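Sialidase B (Streptococcus pneumoniae serotype 4, PDB 4XJW) cleaves alpha-(2->3)-, alpha-(2->6)- and alpha-(2->8)-linked terminal sialic acids from oligosaccharides, glycoproteins and glycolipids, and acts as an intramolecular trans-sialidase. Local coordinates at residues Y10-N14 / K15-I19; I495-K498 / N499-A502. The protein carries 1 engineered substitution. All coordinates share one frame; numbering follows the deposited sequence.

How the contacts relate
Both contacts are local turns, each in a different domain, with centres about 51 Å apart and nearest atoms about 40 Å apart; they share no strand. Contact 1 lies in the N-terminal, concanavalin-like domain, where it is partly buried, and carries the chain from one beta-sheet to another. Contact 2 is mostly buried in the propeller domain and links two successive sheets there, close to residues that probably bind substrate or act in catalysis. In each, a water joins backbone atoms that do not bond directly, and both turns carry exposed polar residues. Contact 1 sets branched Ile-17 against a tyrosine ring and a leucine; contact 2 sets alanine methyls against Phe-497 CB and Ile-495 CD1.

Contact 1. Residues Y10-N14 / K15-I19; sequences YQLNN and KSIDI
Ile-17 packs back across the turn onto Tyr-10 and Leu-12, and its branches divide the work. From CB, which faces residues 10-14, the short branch CG2 lies anti to the backbone N and comes within 4.2 Å of Tyr-10 CD1. The longer branch leaves through CG1, anti to the carbonyl carbon (chi1 -64°), and runs on extended to CD1, which has three neighbours. Ile-17 CD1 lies 4.0 Å from Tyr-10 CD1, obliquely to the ring, and 4.0 Å from Leu-12 CD2, the leucine side chain running about perpendicular to it. Ile-17 CD1 also lies 3.5 Å from the backbone oxygen Gln-11 O. Farther along the tyrosine, Ile-19 CG2 comes within 4.5 Å of Tyr-10 CE1, extending the apolar patch.

The backbone turns at Asn-14, whose phi and psi are both positive, as in a left-handed helix. No direct hydrogen bond spans the two segments; a water bridges them instead, donating to Gln-11 O at 2.7 Å and to Lys-15 O at 2.8 Å while accepting from Asn-13 N.

The turn joins two sheets of the concanavalin-like domain: strand 5-13 pairs with strand 166-173 in one, and strand 17-18 pairs with strand 147-150 at the edge of the other. Tyr-10 reaches Leu-150 and Ile-170, one from each sheet.

Contact 2. Residues I495-K498 / N499-A502; sequences IPFK and NATA
Lys-498, Asn-499 and Ala-500 make the bend, and Ala-500 turns its methyl back onto Phe-497, CB to CB at 3.8 Å. At the apex Lys-498 and Asn-499 lay their CB atoms against the backbone, Asn-499 CB 3.2 Å from Lys-498 O. Their dihedrals approximate a type II beta turn, with Asn-499 in the left-handed region at phi 59° and its chi1, -111°, well off a staggered value. Lys-498 heads away from the bend as an extended chain, and Asn-499 is exposed at its flank. The turn is opened: Phe-497 O and Ala-500 N are 5.0 Å apart, too far for the usual direct bond. A water fills that role, donating to Phe-497 O at 2.6 Å and accepting from Ala-500 N at 3.1 Å.

The closest approach to Ala-500 is through Phe-497 CB, with the near part of the ring oblique to the methyl. CG anti to the carbonyl carbon (chi1 -58°) carries the ring's far end away, toward Thr-520, Thr-521, Thr-522 and Tyr-542. Deeper in, Ile-495 CD1 touches Ala-502 CB at 3.7 Å, both against Phe-518. Thr-501 centres an inverse gamma turn, with a weak bond from Ala-502 N to Ala-500 O.

This loop leads from strand 489-494 of one propeller sheet to strand 504-510 of the next. Apolar methyl contacts hold it, plus one water that serves Phe-497 O and Ala-500 N in place of a direct bond, and it brings Ala-502 about 6 Å, side chain to side chain, from Arg-519, which probably binds substrate, and from Glu-503, a probable active-site residue.

Contact 1. Residues Y10-N14 / K15-I19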
# COMPACT_ATOMS: atom_id res chain seq x y z
N TYR A 10 -16.40 -30.92 1.15
CA TYR A 10 -15.45 -31.70 1.93
C TYR A 10 -15.10 -30.97 3.22
O TYR A 10 -14.58 -29.85 3.18
CB TYR A 10 -14.16 -31.96 1.14
CG TYR A 10 -14.32 -32.81 -0.10
CD1 TYR A 10 -14.42 -34.19 -0.00
CD2 TYR A 10 -14.34 -32.23 -1.36
CE1 TYR A 10 -14.55 -34.97 -1.14
CE2 TYR A 10 -14.47 -33.00 -2.49
CZ TYR A 10 -14.57 -34.37 -2.38
OH TYR A 10 -14.70 -35.14 -3.51
N GLN A 11 -15.37 -31.60 4.35
CA GLN A 11 -14.97 -31.06 5.63
C GLN A 11 -13.57 -31.58 5.95
O GLN A 11 -13.35 -32.79 6.00
CB GLN A 11 -15.95 -31.47 6.72
CG GLN A 11 -17.36 -30.99 6.45
CD GLN A 11 -17.42 -29.48 6.30
OE1 GLN A 11 -16.96 -28.75 7.18
NE2 GLN A 11 -17.96 -29.01 5.18
N LEU A 12 -12.63 -30.66 6.12
CA LEU A 12 -11.28 -31.02 6.51
C LEU A 12 -11.15 -30.82 8.02
O LEU A 12 -10.98 -29.69 8.50
CB LEU A 12 -10.25 -30.16 5.75
CG LEU A 12 -10.43 -30.10 4.23
CD1 LEU A 12 -9.36 -29.23 3.61
CD2 LEU A 12 -10.39 -31.49 3.61
N ASN A 13 -11.28 -31.91 8.77
CA ASN A 13 -11.16 -31.83 10.22
C ASN A 13 -9.99 -32.65 10.72
O ASN A 13 -10.18 -33.69 11.36
CB ASN A 13 -12.46 -32.27 10.90
CG ASN A 13 -13.63 -31.37 10.57
OD1 ASN A 13 -13.66 -30.20 10.96
ND2 ASN A 13 -14.61 -31.90 9.85
N ASN A 14 -8.78 -32.17 10.43
CA ASN A 14 -7.54 -32.86 10.78
C ASN A 14 -7.59 -34.35 10.46
O ASN A 14 -7.24 -35.19 11.29
CB ASN A 14 -7.15 -32.59 12.23
CG ASN A 14 -6.85 -31.12 12.48
OD1 ASN A 14 -5.85 -30.59 12.00
ND2 ASN A 14 -7.73 -30.45 13.21
N LYS A 15 -8.04 -34.66 9.25
CA LYS A 15 -8.13 -36.03 8.78
C LYS A 15 -8.18 -36.05 7.27
O LYS A 15 -9.09 -35.48 6.67
CB LYS A 15 -9.37 -36.71 9.37
CG LYS A 15 -9.61 -38.12 8.86
CD LYS A 15 -10.85 -38.71 9.51
CE LYS A 15 -11.01 -40.18 9.17
NZ LYS A 15 -12.07 -40.79 10.02
N SER A 16 -7.21 -36.72 6.66
CA SER A 16 -7.10 -36.77 5.21
C SER A 16 -8.32 -37.44 4.59
O SER A 16 -8.93 -38.33 5.19
CB SER A 16 -5.84 -37.51 4.79
OG SER A 16 -5.90 -38.87 5.16
N ILE A 17 -8.66 -37.00 3.39
CA ILE A 17 -9.71 -37.62 2.59
C ILE A 17 -9.06 -38.15 1.31
O ILE A 17 -8.43 -37.38 0.58
CB ILE A 17 -10.82 -36.62 2.25
CG1 ILE A 17 -11.51 -36.15 3.54
CG2 ILE A 17 -11.82 -37.22 1.27
CD1 ILE A 17 -12.36 -34.91 3.39
N ASP A 18 -9.18 -39.45 1.07
CA ASP A 18 -8.61 -40.10 -0.10
C ASP A 18 -9.56 -39.94 -1.28
O ASP A 18 -10.74 -40.29 -1.17
CB ASP A 18 -8.41 -41.60 0.18
CG ASP A 18 -7.48 -42.28 -0.82
OD1 ASP A 18 -7.08 -41.62 -1.80
OD2 ASP A 18 -7.15 -43.47 -0.62
N ILE A 19 -9.07 -39.38 -2.38
CA ILE A 19 -9.85 -39.28 -3.61
C ILE A 19 -9.13 -39.97 -4.78
O ILE A 19 -9.36 -39.66 -5.95
CB ILE A 19 -10.19 -37.81 -3.98
CG1 ILE A 19 -8.91 -36.99 -4.17
CG2 ILE A 19 -11.07 -37.17 -2.90
CD1 ILE A 19 -9.17 -35.53 -4.54
O HOH W 1 -11.76 -34.63 7.13

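Contact 2. Residues I495-K498 / N499-A502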
# COMPACT_ATOMS: atom_id res chain seq x y z
N ILE A 495 5.37 16.45 21.50
CA ILE A 495 5.02 15.09 21.86
C ILE A 495 6.18 14.43 22.61
O ILE A 495 7.35 14.70 22.31
CB ILE A 495 4.57 14.25 20.62
CG1 ILE A 495 5.69 14.17 19.57
CG2 ILE A 495 3.29 14.81 20.01
CD1 ILE A 495 5.29 13.40 18.31
N PRO A 496 5.87 13.57 23.59
CA PRO A 496 6.92 13.00 24.45
C PRO A 496 7.84 12.02 23.70
O PRO A 496 8.21 10.99 24.26
CB PRO A 496 6.12 12.24 25.52
CG PRO A 496 4.71 12.76 25.43
CD PRO A 496 4.52 13.14 23.99
N PHE A 497 8.21 12.35 22.47
CA PHE A 497 8.91 11.42 21.59
C PHE A 497 10.00 12.09 20.78
O PHE A 497 9.80 13.16 20.21
CB PHE A 497 7.92 10.75 20.63
CG PHE A 497 6.82 10.01 21.32
CD1 PHE A 497 7.08 8.82 21.99
CD2 PHE A 497 5.52 10.51 21.33
CE1 PHE A 497 6.08 8.15 22.64
CE2 PHE A 497 4.50 9.84 21.99
CZ PHE A 497 4.79 8.65 22.65
N LYS A 498 11.16 11.44 20.74
CA LYS A 498 12.19 11.82 19.79
C LYS A 498 12.15 10.91 18.58
O LYS A 498 12.05 9.69 18.71
CB LYS A 498 13.57 11.75 20.44
CG LYS A 498 13.95 13.00 21.20
CD LYS A 498 15.35 12.86 21.77
CE LYS A 498 15.70 14.03 22.68
NZ LYS A 498 16.96 13.76 23.43
N ASN A 499 12.19 11.52 17.40
CA ASN A 499 12.33 10.79 16.14
C ASN A 499 11.24 9.77 15.80
O ASN A 499 11.44 8.92 14.93
CB ASN A 499 13.71 10.13 16.05
CG ASN A 499 14.59 10.78 15.01
OD1 ASN A 499 14.31 10.70 13.81
ND2 ASN A 499 15.67 11.41 15.46
N ALA A 500 10.10 9.85 16.47
CA ALA A 500 9.02 8.90 16.20
C ALA A 500 8.40 9.13 14.82
O ALA A 500 8.39 10.25 14.31
CB ALA A 500 7.96 9.01 17.28
N THR A 501 7.91 8.06 14.21
CA THR A 501 7.05 8.18 13.03
C THR A 501 5.63 8.44 13.53
O THR A 501 4.81 7.53 13.59
CB THR A 501 7.12 6.89 12.19
OG1 THR A 501 8.50 6.59 11.92
CG2 THR A 501 6.41 7.05 10.87
N ALA A 502 5.35 9.69 13.89
CA ALA A 502 4.12 10.06 14.58
C ALA A 502 3.00 10.40 13.61
O ALA A 502 2.51 11.54 13.59
CB ALA A 502 4.36 11.21 15.53
O HOH W 2 9.32 12.57 17.68